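Local coordinates for periplasmic binding protein/LacI transcriptional regulator (Clostridium phytofermentans, PDB 3BRS), which probably binds a sugar in the cleft between two alpha/beta domains, as a periplasmic-binding-protein-type receptor serving a sugar transporter, at residues Q5-C10 against K39-A44; P66-L71 against K92-D97; I118-V123 against C274-K279; C170-D175 against G196-S201; K217-C222 against I237-V242. All blocks are in the same frame, centred on the assembly; numbering follows the deposited sequence.

Interaction 1: Q5-C10 against K39-A44; sequences QYYMIC and KLEFMA
Tyr-7 and Lys-39 each swing CG anti to their own backbone N (chi1 177° and 172°), which lays the lysine chain over the tyrosine ring at the start of a parallel strand pair. Strands 7-11 and 39-42 are the two ends of a right-handed beta-alpha-beta crossover through helix 20-36, the repeating element of the Rossmann-like N-terminal domain in periplasmic binding proteins. Lys-39 NZ stands over the middle of the Tyr-7 ring, 4.0 Å from its centroid, a cation-pi contact, and its CE adds a CH-pi contact over the same face. At the ring edge the phenol OH donates to Glu-41 OE1; the modelled separation is very short, so its exact length is doubtful. The carboxylate plane stands nearly perpendicular to the ring, and OE1 also forms a salt bridge with Arg-64. Long, flexible lysine and glutamate suit this margin because strand 39-42 is the outermost of its sheet. Beneath them the backbones are laced in regular parallel fashion: Met-8 N reaches Lys-39 O at 2.9 Å, Met-8 O accepts from Glu-41 N at 3.1 Å, and Cys-10 N gives to Glu-41 O at 2.7 Å. The opposite face is apolar. There Leu-40 and Phe-42 lie under helix 20-36, while Met-8 meets helix 246-262. Small Cys-10 fits beside the phenylalanine, its CB 3.4 Å from Phe-42 CD1 and its SG 4.7 Å from the ring centroid in an oblique sulfur-aromatic contact.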
# COMPACT_ATOMS: atom_id res chain seq x y z
N GLN A 5 27.30 -12.26 11.11
CA GLN A 5 25.84 -12.03 10.87
C GLN A 5 25.61 -10.92 9.87
O GLN A 5 26.25 -9.85 9.95
CB GLN A 5 25.14 -11.61 12.14
CG GLN A 5 24.39 -12.70 12.88
CD GLN A 5 23.44 -12.06 13.91
OE1 GLN A 5 22.65 -12.74 14.58
NE2 GLN A 5 23.52 -10.73 14.02
N TYR A 6 24.68 -11.17 8.96
CA TYR A 6 24.20 -10.16 8.03
C TYR A 6 23.44 -9.05 8.73
O TYR A 6 22.62 -9.33 9.62
CB TYR A 6 23.34 -10.86 7.00
CG TYR A 6 24.15 -11.73 6.03
CD1 TYR A 6 23.90 -13.09 5.92
CD2 TYR A 6 25.17 -11.17 5.22
CE1 TYR A 6 24.63 -13.91 5.04
CE2 TYR A 6 25.92 -11.99 4.33
CZ TYR A 6 25.62 -13.35 4.25
OH TYR A 6 26.31 -14.17 3.36
N TYR A 7 23.73 -7.80 8.33
CA TYR A 7 23.06 -6.61 8.87
C TYR A 7 22.15 -5.96 7.76
O TYR A 7 22.64 -5.51 6.72
CB TYR A 7 24.10 -5.63 9.48
CG TYR A 7 23.63 -4.31 10.03
CD1 TYR A 7 24.50 -3.14 9.91
CD2 TYR A 7 22.36 -4.17 10.67
CE1 TYR A 7 24.10 -1.89 10.33
CE2 TYR A 7 21.93 -2.89 11.14
CZ TYR A 7 22.82 -1.75 10.97
OH TYR A 7 22.46 -0.50 11.43
N MET A 8 20.84 -5.95 8.03
CA MET A 8 19.79 -5.48 7.10
C MET A 8 19.00 -4.35 7.76
O MET A 8 18.73 -4.36 8.94
CB MET A 8 18.80 -6.60 6.75
CG MET A 8 19.40 -7.88 6.07
SD MET A 8 18.19 -8.82 5.05
CE MET A 8 19.29 -10.14 4.59
N ILE A 9 18.67 -3.30 7.01
CA ILE A 9 17.86 -2.23 7.65
C ILE A 9 16.59 -2.12 6.85
O ILE A 9 16.67 -1.95 5.64
CB ILE A 9 18.63 -0.89 7.66
CG1 ILE A 9 19.81 -0.96 8.65
CG2 ILE A 9 17.63 0.33 8.02
CD1 ILE A 9 20.77 0.38 8.54
N CYS A 10 15.44 -2.25 7.52
CA CYS A 10 14.14 -2.13 6.84
C CYS A 10 13.58 -0.70 6.97
O CYS A 10 13.58 -0.15 8.10
CB CYS A 10 13.14 -3.15 7.47
SG CYS A 10 11.57 -2.95 6.59
N LYS A 39 20.77 -9.69 11.72
CA LYS A 39 20.58 -8.48 12.49
C LYS A 39 19.70 -7.51 11.68
O LYS A 39 20.11 -7.11 10.63
CB LYS A 39 21.92 -7.84 12.88
CG LYS A 39 21.77 -6.48 13.51
CD LYS A 39 23.03 -6.05 14.28
CE LYS A 39 23.08 -4.52 14.48
NZ LYS A 39 24.46 -3.91 14.25
N LEU A 40 18.53 -7.11 12.18
CA LEU A 40 17.52 -6.30 11.42
C LEU A 40 17.13 -5.07 12.26
O LEU A 40 16.62 -5.22 13.38
CB LEU A 40 16.24 -7.10 11.18
CG LEU A 40 15.39 -7.02 9.88
CD1 LEU A 40 13.94 -7.40 10.15
CD2 LEU A 40 15.50 -5.75 8.97
N GLU A 41 17.38 -3.87 11.72
CA GLU A 41 16.84 -2.66 12.34
C GLU A 41 15.67 -2.10 11.43
O GLU A 41 15.64 -2.37 10.22
CB GLU A 41 17.98 -1.63 12.63
CG GLU A 41 19.13 -2.07 13.67
CD GLU A 41 20.36 -1.06 13.74
OE1 GLU A 41 20.55 -0.20 12.80
OE2 GLU A 41 21.16 -1.12 14.77
N PHE A 42 14.69 -1.37 12.02
CA PHE A 42 13.67 -0.55 11.31
C PHE A 42 13.83 0.96 11.52
O PHE A 42 14.24 1.40 12.59
CB PHE A 42 12.30 -0.96 11.79
CG PHE A 42 12.01 -2.40 11.52
CD1 PHE A 42 11.39 -2.78 10.31
CD2 PHE A 42 12.37 -3.38 12.41
CE1 PHE A 42 11.08 -4.17 10.01
CE2 PHE A 42 12.09 -4.77 12.11
CZ PHE A 42 11.45 -5.14 10.88
N MET A 43 13.61 1.74 10.49
CA MET A 43 13.72 3.19 10.54
C MET A 43 12.53 3.61 9.67
O MET A 43 12.33 2.98 8.67
CB MET A 43 15.04 3.69 9.87
CG MET A 43 16.39 3.07 10.40
SD MET A 43 17.87 3.81 9.64
CE MET A 43 17.96 5.57 9.94
N ALA A 44 11.75 4.64 10.03
CA ALA A 44 10.59 5.02 9.23
C ALA A 44 10.24 6.41 9.70
O ALA A 44 10.54 6.76 10.87
CB ALA A 44 9.38 4.02 9.46

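Interaction 2: P66-L71 against K92-D97; sequences PDVILL and KLIVID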
# COMPACT_ATOMS: atom_id res chain seq x y z
N PRO A 66 24.97 -1.25 6.48
CA PRO A 66 24.25 -2.56 6.44
C PRO A 66 24.64 -3.33 5.12
O PRO A 66 25.30 -2.76 4.20
CB PRO A 66 22.82 -2.14 6.39
CG PRO A 66 22.96 -0.78 5.44
CD PRO A 66 24.18 -0.10 5.99
N ASP A 67 24.28 -4.61 5.04
CA ASP A 67 24.50 -5.38 3.85
C ASP A 67 23.34 -5.15 2.86
O ASP A 67 23.51 -5.23 1.63
CB ASP A 67 24.53 -6.85 4.27
CG ASP A 67 25.81 -7.23 5.00
OD1 ASP A 67 26.92 -6.90 4.50
OD2 ASP A 67 25.67 -7.79 6.10
N VAL A 68 22.18 -4.81 3.40
CA VAL A 68 20.92 -4.74 2.62
C VAL A 68 20.07 -3.64 3.17
O VAL A 68 20.01 -3.46 4.39
CB VAL A 68 20.06 -6.05 2.76
CG1 VAL A 68 18.72 -5.91 1.96
CG2 VAL A 68 20.83 -7.32 2.30
N ILE A 69 19.38 -2.90 2.32
CA ILE A 69 18.34 -2.02 2.84
C ILE A 69 17.06 -2.48 2.18
O ILE A 69 17.04 -2.67 0.94
CB ILE A 69 18.64 -0.58 2.41
CG1 ILE A 69 19.59 0.11 3.41
CG2 ILE A 69 17.33 0.22 2.09
CD1 ILE A 69 20.33 1.40 2.75
N LEU A 70 15.98 -2.69 2.95
CA LEU A 70 14.67 -2.99 2.34
C LEU A 70 13.83 -1.71 2.37
O LEU A 70 13.72 -1.11 3.43
CB LEU A 70 13.89 -4.08 3.12
CG LEU A 70 14.63 -5.39 3.27
CD1 LEU A 70 15.65 -5.31 4.38
CD2 LEU A 70 13.57 -6.34 3.61
N LEU A 71 13.17 -1.33 1.28
CA LEU A 71 12.71 0.02 1.25
C LEU A 71 11.35 0.01 0.67
O LEU A 71 11.19 -0.57 -0.41
CB LEU A 71 13.66 0.89 0.41
CG LEU A 71 13.17 2.28 0.05
CD1 LEU A 71 12.92 3.17 1.32
CD2 LEU A 71 14.20 2.92 -0.92
N LYS A 92 22.87 -3.89 -1.03
CA LYS A 92 21.78 -4.52 -1.78
C LYS A 92 20.46 -3.76 -1.52
O LYS A 92 20.16 -3.39 -0.38
CB LYS A 92 21.65 -5.97 -1.26
CG LYS A 92 22.86 -6.88 -1.51
CD LYS A 92 22.89 -7.29 -2.98
CE LYS A 92 24.17 -6.92 -3.69
NZ LYS A 92 25.27 -7.81 -3.27
N LEU A 93 19.65 -3.50 -2.55
CA LEU A 93 18.38 -2.89 -2.37
C LEU A 93 17.29 -3.91 -2.68
O LEU A 93 17.19 -4.35 -3.84
CB LEU A 93 18.24 -1.67 -3.27
CG LEU A 93 16.93 -0.90 -3.28
CD1 LEU A 93 16.48 -0.47 -1.86
CD2 LEU A 93 17.14 0.28 -4.13
N ILE A 94 16.46 -4.24 -1.70
CA ILE A 94 15.12 -4.86 -1.92
C ILE A 94 14.04 -3.82 -1.83
O ILE A 94 13.95 -3.05 -0.85
CB ILE A 94 14.79 -5.96 -0.83
CG1 ILE A 94 15.88 -6.92 -0.74
CG2 ILE A 94 13.42 -6.75 -1.07
CD1 ILE A 94 16.37 -7.31 -2.07
N VAL A 95 13.23 -3.71 -2.87
CA VAL A 95 12.05 -2.87 -2.74
C VAL A 95 10.87 -3.72 -2.22
O VAL A 95 10.61 -4.75 -2.75
CB VAL A 95 11.74 -2.10 -3.92
CG1 VAL A 95 10.28 -1.63 -3.83
CG2 VAL A 95 12.72 -0.87 -4.01
N ILE A 96 10.23 -3.29 -1.10
CA ILE A 96 9.06 -3.98 -0.60
C ILE A 96 7.76 -3.08 -0.72
O ILE A 96 7.79 -1.86 -0.52
CB ILE A 96 9.27 -4.30 0.84
CG1 ILE A 96 9.83 -3.05 1.52
CG2 ILE A 96 10.09 -5.63 1.02
CD1 ILE A 96 9.60 -3.05 3.04
N ASP A 97 6.63 -3.67 -1.07
CA ASP A 97 5.36 -2.90 -1.19
C ASP A 97 5.29 -1.88 -2.32
O ASP A 97 4.42 -2.01 -3.13
CB ASP A 97 5.05 -2.26 0.15
CG ASP A 97 3.79 -1.39 0.10
OD1 ASP A 97 2.75 -1.88 -0.31
OD2 ASP A 97 3.82 -0.22 0.48
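Leu-71 N donates to Ile-94 O at 2.8 Å, the shortest polar bond joining strands 68-71 and 92-96, neighbours in the parallel sheet of the N-terminal domain. Four more backbone bonds make the ladder, among them Ile-69 N to Lys-92 O at 2.9 Å and Ile-96 N to Leu-71 O at 3.0 Å. That last bond closes the ladder at the C-terminal end of the strands. Ile-96 has its CG1 between the backbone N and the carbonyl carbon (chi1 46°), a crowded position that sets CG1 against the Leu-71 carbonyl, 3.4 Å from its O.

Branched aliphatic residues suit the middle of such a sheet, where both faces are covered. On one face Val-68 CG1 touches Ile-94 CG1 at 4.0 Å, and Leu-70 and Ile-94 run side by side, pointing the same way; helix 246-262 covers Val-68 and Ile-94. On the other, Leu-93 CD1 slips between Ile-69 and Leu-71, 3.9 Å from Leu-71 CB, with helix 51-63 packed on both of these residues. At the entry to the pair Lys-92 lays its CB and CG beside Asp-67 O, while Asp-67 OD2 turns to Tyr-7 N of the adjoining strand. Every polar bond across this pair is thus between main-chain atoms, so the side chains contribute mainly by the fit of their hydrocarbon surfaces.

Interaction 3: I118-V123 against C274-K279; sequences IRIGAV and CALITK
The guanidinium of Arg-119 carries Leu-276 CB on one face, 3.7 Å above its plane and offset toward the rim; NH1 also comes within 3.9 Å of Leu-276 CD2. The flat cation therefore spreads over an aliphatic side chain, with no hydrogen bond between the two segments. This is helix-on-sheet packing in the C-terminal alpha/beta domain: helix 113-127 lies against the edge of the mixed sheet, whose outermost strand here is 275-278. Bends at chi2 and chi3 turn the guanidinium, which reaches out from helix to strand, so that one face meets Leu-276 CB.

One helical turn farther on, Val-123 meets the same leucine tip to tip, CG2 being 3.6 Å from Leu-276 CD2. Leu-276 has CG anti to its backbone nitrogen (chi1 175°), which sends its branched end up toward the helix, where Ile-120 CD1 also approaches its CD1 at 4.3 Å. Ile-120 and Val-123 continue inward onto Val-221 of strand 219-224, where apolar side chains suit the buried space between helix and sheet, whereas the arginine sits at the margin. The poorly hydrated guanidinium face can thus lie against Leu-276 CB while its N-H groups, pointing outward in the plane, can still meet polar partners or water.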
# COMPACT_ATOMS: atom_id res chain seq x y z
N ILE A 118 -8.13 -3.39 -10.33
CA ILE A 118 -8.98 -4.05 -11.32
C ILE A 118 -10.02 -4.97 -10.68
O ILE A 118 -11.20 -5.01 -11.17
CB ILE A 118 -8.13 -4.92 -12.37
CG1 ILE A 118 -7.20 -4.01 -13.20
CG2 ILE A 118 -9.05 -5.71 -13.30
CD1 ILE A 118 -6.46 -4.74 -14.31
N ARG A 119 -9.67 -5.78 -9.67
CA ARG A 119 -10.74 -6.72 -9.20
C ARG A 119 -11.76 -5.92 -8.40
O ARG A 119 -12.97 -6.09 -8.53
CB ARG A 119 -10.22 -7.84 -8.32
CG ARG A 119 -9.36 -8.88 -9.04
CD ARG A 119 -8.26 -9.36 -8.14
NE ARG A 119 -8.36 -10.66 -7.44
CZ ARG A 119 -9.40 -11.53 -7.42
NH1 ARG A 119 -10.54 -11.31 -8.09
NH2 ARG A 119 -9.31 -12.64 -6.68
N ILE A 120 -11.30 -4.96 -7.63
CA ILE A 120 -12.27 -4.10 -6.91
C ILE A 120 -13.07 -3.19 -7.95
O ILE A 120 -14.29 -2.94 -7.76
CB ILE A 120 -11.51 -3.48 -5.64
CG1 ILE A 120 -11.95 -4.04 -4.28
CG2 ILE A 120 -10.99 -2.05 -5.82
CD1 ILE A 120 -13.40 -4.00 -3.93
N GLY A 121 -12.43 -2.78 -9.08
CA GLY A 121 -13.17 -2.05 -10.13
C GLY A 121 -14.33 -2.87 -10.64
O GLY A 121 -15.43 -2.36 -10.89
N ALA A 122 -14.08 -4.17 -10.83
CA ALA A 122 -15.10 -5.06 -11.42
C ALA A 122 -16.22 -5.31 -10.46
O ALA A 122 -17.36 -5.38 -10.87
CB ALA A 122 -14.53 -6.36 -11.96
N VAL A 123 -15.93 -5.44 -9.17
CA VAL A 123 -17.03 -5.50 -8.17
C VAL A 123 -17.90 -4.21 -8.25
O VAL A 123 -19.12 -4.29 -8.25
CB VAL A 123 -16.42 -5.69 -6.72
CG1 VAL A 123 -17.49 -5.42 -5.63
CG2 VAL A 123 -15.79 -7.09 -6.54
N CYS A 274 -2.84 -11.55 -3.41
CA CYS A 274 -3.97 -10.90 -2.66
C CYS A 274 -5.26 -11.69 -2.94
O CYS A 274 -5.24 -12.54 -3.81
CB CYS A 274 -4.11 -9.43 -3.06
SG CYS A 274 -4.64 -9.34 -4.74
N ALA A 275 -6.33 -11.51 -2.15
CA ALA A 275 -7.61 -12.17 -2.39
C ALA A 275 -8.79 -11.20 -2.30
O ALA A 275 -8.76 -10.26 -1.56
CB ALA A 275 -7.83 -13.36 -1.44
N LEU A 276 -9.83 -11.47 -3.07
CA LEU A 276 -11.07 -10.71 -3.02
C LEU A 276 -12.14 -11.53 -2.25
O LEU A 276 -12.50 -12.63 -2.69
CB LEU A 276 -11.61 -10.45 -4.42
CG LEU A 276 -12.98 -9.75 -4.56
CD1 LEU A 276 -12.89 -8.29 -4.20
CD2 LEU A 276 -13.49 -9.81 -5.97
N ILE A 277 -12.66 -10.92 -1.16
CA ILE A 277 -13.73 -11.43 -0.38
C ILE A 277 -14.95 -10.51 -0.48
O ILE A 277 -14.83 -9.32 -0.49
CB ILE A 277 -13.36 -11.53 1.11
CG1 ILE A 277 -11.86 -11.48 1.32
CG2 ILE A 277 -13.89 -12.88 1.65
CD1 ILE A 277 -11.46 -11.93 2.70
N THR A 278 -16.13 -11.08 -0.39
CA THR A 278 -17.29 -10.41 -0.90
C THR A 278 -18.42 -10.83 0.03
O THR A 278 -18.44 -11.99 0.46
CB THR A 278 -17.50 -10.97 -2.39
OG1 THR A 278 -17.12 -9.95 -3.34
CG2 THR A 278 -18.83 -11.45 -2.64
N LYS A 279 -19.28 -9.87 0.38
CA LYS A 279 -20.40 -10.11 1.24
C LYS A 279 -21.62 -10.29 0.37
O LYS A 279 -21.94 -9.43 -0.45
CB LYS A 279 -20.59 -8.93 2.17
CG LYS A 279 -21.90 -8.91 2.87
CD LYS A 279 -21.74 -8.39 4.28
CE LYS A 279 -23.08 -8.48 5.00
NZ LYS A 279 -22.88 -8.68 6.45

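Interaction 4: C170-D175 against G196-S201; sequences CDSNYD and GLNQYS
Tyr-174 and Tyr-200 meet obliquely, their ring planes 46° apart and their centroids separated by 4.8 Å. The approach is unequal: Tyr-200 CD2 stands over the centre of the Tyr-174 ring, 3.6 Å above its plane. A face of Tyr-200 in turn receives Ser-172, whose carbonyl O lies 3.3 Å above the ring plane toward the rim, while its CB makes a CH-pi contact 4.1 Å from the centroid. A small serine suits this place because the backbone must run close across the tyrosine.

Hydroxyl groups tie the contact to the other domain: Tyr-200 OH bonds to Asp-16 and Ser-172 OG to Glu-48; Gln-199 OE1 likewise accepts from Asp-20 N. These links between the domains place the contact at their interface, probably beside the cleft where the family binds its ligand, though no ligand defines the site here.

Asn-198 is the N-cap of helix 199-211. Its CG lies between the backbone N and carbonyl carbon (chi1 83°), curling OD1 back to accept from Ser-201 N at 3.1 Å. On the buried side Cys-170 SG rests 3.5 Å from Ser-201 OG. The whole contact gathers the loops that follow strands 164-169 and 191-196, setting the N-terminal start of helix 174-187 beside that of helix 199-211, with strand 133-138 running between the two strands.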
# COMPACT_ATOMS: atom_id res chain seq x y z
N CYS A 170 -6.46 11.36 0.90
CA CYS A 170 -6.31 11.47 2.33
C CYS A 170 -4.94 11.41 2.84
O CYS A 170 -4.73 11.64 4.09
CB CYS A 170 -7.15 10.36 3.04
SG CYS A 170 -6.40 8.66 3.15
N ASP A 171 -3.97 11.11 1.98
CA ASP A 171 -2.53 10.92 2.40
C ASP A 171 -2.39 9.96 3.55
O ASP A 171 -1.52 10.14 4.38
CB ASP A 171 -1.91 12.23 2.86
CG ASP A 171 -1.79 13.26 1.71
OD1 ASP A 171 -1.05 12.91 0.75
OD2 ASP A 171 -2.41 14.36 1.77
N SER A 172 -3.14 8.87 3.57
CA SER A 172 -3.00 7.86 4.66
C SER A 172 -3.18 8.45 6.01
O SER A 172 -2.48 8.14 6.96
CB SER A 172 -1.66 7.08 4.55
OG SER A 172 -1.58 6.53 3.20
N ASN A 173 -4.19 9.28 6.14
CA ASN A 173 -4.48 9.91 7.42
C ASN A 173 -5.97 9.63 7.72
O ASN A 173 -6.85 9.97 6.87
CB ASN A 173 -4.20 11.43 7.29
CG ASN A 173 -4.57 12.18 8.55
OD1 ASN A 173 -5.73 12.54 8.75
ND2 ASN A 173 -3.59 12.38 9.44
N TYR A 174 -6.28 8.97 8.82
CA TYR A 174 -7.69 8.61 9.07
C TYR A 174 -8.67 9.87 9.16
O TYR A 174 -9.81 9.90 8.65
CB TYR A 174 -7.86 7.82 10.36
CG TYR A 174 -7.25 6.46 10.47
CD1 TYR A 174 -7.80 5.40 9.80
CD2 TYR A 174 -6.13 6.23 11.34
CE1 TYR A 174 -7.23 4.09 9.94
CE2 TYR A 174 -5.56 4.97 11.46
CZ TYR A 174 -6.13 3.90 10.76
OH TYR A 174 -5.54 2.68 10.86
N ASP A 175 -8.23 10.95 9.76
CA ASP A 175 -9.20 12.06 9.82
C ASP A 175 -9.42 12.75 8.51
O ASP A 175 -10.51 13.30 8.33
CB ASP A 175 -8.81 13.10 10.82
CG ASP A 175 -8.70 12.57 12.21
OD1 ASP A 175 -9.46 11.66 12.66
OD2 ASP A 175 -7.83 13.12 12.87
N GLY A 196 -12.37 2.87 -0.94
CA GLY A 196 -11.15 3.27 -0.16
C GLY A 196 -10.00 2.41 -0.66
O GLY A 196 -10.08 1.17 -0.66
N LEU A 197 -8.88 3.04 -1.06
CA LEU A 197 -7.77 2.31 -1.75
C LEU A 197 -6.67 1.73 -0.77
O LEU A 197 -5.71 1.02 -1.12
CB LEU A 197 -7.16 3.20 -2.88
CG LEU A 197 -8.11 3.31 -4.12
CD1 LEU A 197 -7.28 4.10 -5.23
CD2 LEU A 197 -8.58 1.87 -4.51
N ASN A 198 -6.79 2.08 0.48
CA ASN A 198 -5.97 1.45 1.50
C ASN A 198 -6.67 1.42 2.85
O ASN A 198 -7.76 1.92 2.95
CB ASN A 198 -4.57 2.08 1.55
CG ASN A 198 -4.51 3.35 2.37
OD1 ASN A 198 -5.49 4.13 2.45
ND2 ASN A 198 -3.37 3.58 2.98
N GLN A 199 -6.07 0.92 3.91
CA GLN A 199 -6.85 0.83 5.16
C GLN A 199 -7.29 2.18 5.76
O GLN A 199 -8.45 2.35 6.13
CB GLN A 199 -6.09 -0.00 6.16
CG GLN A 199 -6.75 -0.28 7.46
CD GLN A 199 -5.71 -0.71 8.49
OE1 GLN A 199 -4.61 -1.19 8.13
NE2 GLN A 199 -6.03 -0.54 9.76
N TYR A 200 -6.35 3.15 5.87
CA TYR A 200 -6.66 4.52 6.29
C TYR A 200 -7.85 5.11 5.63
O TYR A 200 -8.68 5.75 6.28
CB TYR A 200 -5.44 5.47 6.06
CG TYR A 200 -4.21 5.06 6.84
CD1 TYR A 200 -3.24 4.25 6.26
CD2 TYR A 200 -4.03 5.47 8.14
CE1 TYR A 200 -2.03 3.87 6.94
CE2 TYR A 200 -2.87 5.11 8.87
CZ TYR A 200 -1.84 4.35 8.25
OH TYR A 200 -0.70 4.00 8.98
N SER A 201 -7.88 4.98 4.31
CA SER A 201 -8.90 5.54 3.43
C SER A 201 -10.17 4.86 3.72
O SER A 201 -11.17 5.51 3.86
CB SER A 201 -8.57 5.17 1.96
OG SER A 201 -7.61 6.00 1.31

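Interaction 5: K217-C222 against I237-V242; sequences KVKLVC and IFEAMV
Cys-222 and Phe-238 make the close-packed end of this strand pair: SG sits 3.6 Å from Phe-238 CE2 and approaches the ring obliquely, 4.1 Å from its centroid, a sulfur-aromatic contact. Its place between the backbone N and the carbonyl carbon (chi1 55°) also puts SG beside Met-241 CB at 3.8 Å. Compact cysteine fits here, with Ala-202 of helix 199-211 covering both it and the phenylalanine. Leu-220 lies side by side with the ring, pointing the same way. Strands 219-224 and 240-243 are parallel neighbours in the mixed sheet of the C-terminal domain, and here their backbones pair regularly: Cys-222 N donates to Ala-240 O at 3.2 Å and Val-242 N to Cys-222 O at 2.9 Å.

Toward the start of both segments regular pairing is interrupted. Leu-220 O still accepts a hydrogen bond from Glu-239 N at 2.7 Å, but the next amide, Ala-240 N, is buried without a partner in the model. A water molecule links the strands beyond, accepting from Leu-220 N at 3.0 Å and donating weakly to Ile-237 O. Exposed Lys-219 runs its methylenes across Glu-239 CG, yet NZ and OE2 remain 5.8 Å apart, too far for a salt bridge. Buried Glu-239 OE1 likewise lacks a partner, a cost that a shifted ionisation might lessen; cohesion rests on sulfur, aromatic and aliphatic contacts with a few backbone bonds.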
# COMPACT_ATOMS: atom_id res chain seq x y z
N LYS A 217 -27.64 3.25 2.29
CA LYS A 217 -27.69 3.94 1.00
C LYS A 217 -26.36 3.88 0.24
O LYS A 217 -26.36 3.74 -0.97
CB LYS A 217 -28.13 5.39 1.19
CG LYS A 217 -29.65 5.55 1.22
CD LYS A 217 -30.06 6.97 1.55
CE LYS A 217 -30.74 7.10 2.93
NZ LYS A 217 -31.11 8.54 3.29
N VAL A 218 -25.25 4.02 0.97
CA VAL A 218 -23.93 4.01 0.37
C VAL A 218 -23.16 2.74 0.80
O VAL A 218 -22.95 2.49 1.99
CB VAL A 218 -23.16 5.32 0.69
CG1 VAL A 218 -21.63 5.33 0.17
CG2 VAL A 218 -24.04 6.54 0.19
N LYS A 219 -22.80 1.93 -0.19
CA LYS A 219 -21.89 0.80 -0.01
C LYS A 219 -20.40 1.16 -0.25
O LYS A 219 -20.06 2.06 -1.02
CB LYS A 219 -22.30 -0.31 -0.94
CG LYS A 219 -23.62 -1.03 -0.49
CD LYS A 219 -24.09 -1.86 -1.70
CE LYS A 219 -25.47 -2.46 -1.58
NZ LYS A 219 -26.15 -2.38 -2.92
N LEU A 220 -19.56 0.40 0.44
CA LEU A 220 -18.16 0.62 0.57
C LEU A 220 -17.44 -0.66 0.20
O LEU A 220 -17.79 -1.80 0.58
CB LEU A 220 -17.84 1.07 2.00
CG LEU A 220 -16.38 1.25 2.47
CD1 LEU A 220 -15.59 2.33 1.66
CD2 LEU A 220 -16.32 1.59 3.94
N VAL A 221 -16.45 -0.46 -0.65
CA VAL A 221 -15.55 -1.52 -1.06
C VAL A 221 -14.15 -0.93 -0.89
O VAL A 221 -13.97 0.32 -0.91
CB VAL A 221 -15.79 -1.91 -2.57
CG1 VAL A 221 -17.17 -2.53 -2.75
CG2 VAL A 221 -15.69 -0.73 -3.46
N CYS A 222 -13.16 -1.81 -0.70
CA CYS A 222 -11.77 -1.31 -0.47
C CYS A 222 -10.74 -2.36 -0.78
O CYS A 222 -11.02 -3.58 -0.79
CB CYS A 222 -11.53 -0.86 0.99
SG CYS A 222 -11.96 -2.26 2.16
N ILE A 237 -20.37 -4.06 6.82
CA ILE A 237 -20.74 -2.84 6.06
C ILE A 237 -19.52 -2.29 5.18
O ILE A 237 -19.46 -1.13 4.73
CB ILE A 237 -21.63 -1.84 6.90
CG1 ILE A 237 -23.10 -2.29 6.84
CG2 ILE A 237 -21.47 -0.36 6.45
CD1 ILE A 237 -23.52 -3.50 7.81
N PHE A 238 -18.56 -3.19 4.96
CA PHE A 238 -17.84 -3.28 3.71
C PHE A 238 -18.67 -4.24 2.90
O PHE A 238 -19.24 -5.19 3.47
CB PHE A 238 -16.46 -3.86 3.95
CG PHE A 238 -15.52 -2.87 4.58
CD1 PHE A 238 -15.09 -3.04 5.90
CD2 PHE A 238 -15.13 -1.73 3.89
CE1 PHE A 238 -14.21 -2.10 6.49
CE2 PHE A 238 -14.27 -0.78 4.46
CZ PHE A 238 -13.81 -0.94 5.76
N GLU A 239 -18.78 -4.07 1.59
CA GLU A 239 -19.23 -5.28 0.95
C GLU A 239 -18.32 -6.09 -0.05
O GLU A 239 -18.66 -7.18 -0.49
CB GLU A 239 -20.72 -5.32 0.74
CG GLU A 239 -21.25 -4.19 -0.00
CD GLU A 239 -20.77 -4.29 -1.39
OE1 GLU A 239 -19.97 -3.42 -1.79
OE2 GLU A 239 -21.20 -5.25 -2.09
N ALA A 240 -17.14 -5.57 -0.32
CA ALA A 240 -16.09 -6.43 -0.80
C ALA A 240 -14.80 -5.86 -0.33
O ALA A 240 -14.66 -4.64 -0.16
CB ALA A 240 -16.12 -6.53 -2.31
N MET A 241 -13.80 -6.72 -0.13
CA MET A 241 -12.45 -6.19 0.12
C MET A 241 -11.38 -7.09 -0.50
O MET A 241 -11.52 -8.39 -0.47
CB MET A 241 -12.17 -6.00 1.61
CG MET A 241 -12.19 -7.22 2.56
SD MET A 241 -11.72 -6.87 4.34
CE MET A 241 -12.83 -5.51 4.68
N VAL A 242 -10.36 -6.43 -1.09
CA VAL A 242 -9.14 -7.07 -1.55
C VAL A 242 -8.15 -7.01 -0.33
O VAL A 242 -7.93 -5.98 0.29
CB VAL A 242 -8.54 -6.47 -2.84
CG1 VAL A 242 -7.32 -7.30 -3.25
CG2 VAL A 242 -9.56 -6.48 -4.02
O HOH W 1 -20.93 -1.38 2.42

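Interactions 1 and 2 belong to the parallel sheet of the N-terminal domain and share it directly, because strand 7-11 neighbours strand 68-71. Interaction 2 is the buried centre, held by main-chain bonds and aliphatic packing; interaction 1, at the sheet margin, adds charge and aromatic chemistry. Across the molecule, interactions 3 and 5 share the mixed sheet: strand 275-278 pairs antiparallel with 240-243, so the surface contact of interaction 3 adjoins the largely buried strand pair of interaction 5. Interaction 4, nearest the chain's centre, joins loops and helix starts rather than strands, and touches interaction 5 where Gly-196 meets Val-221.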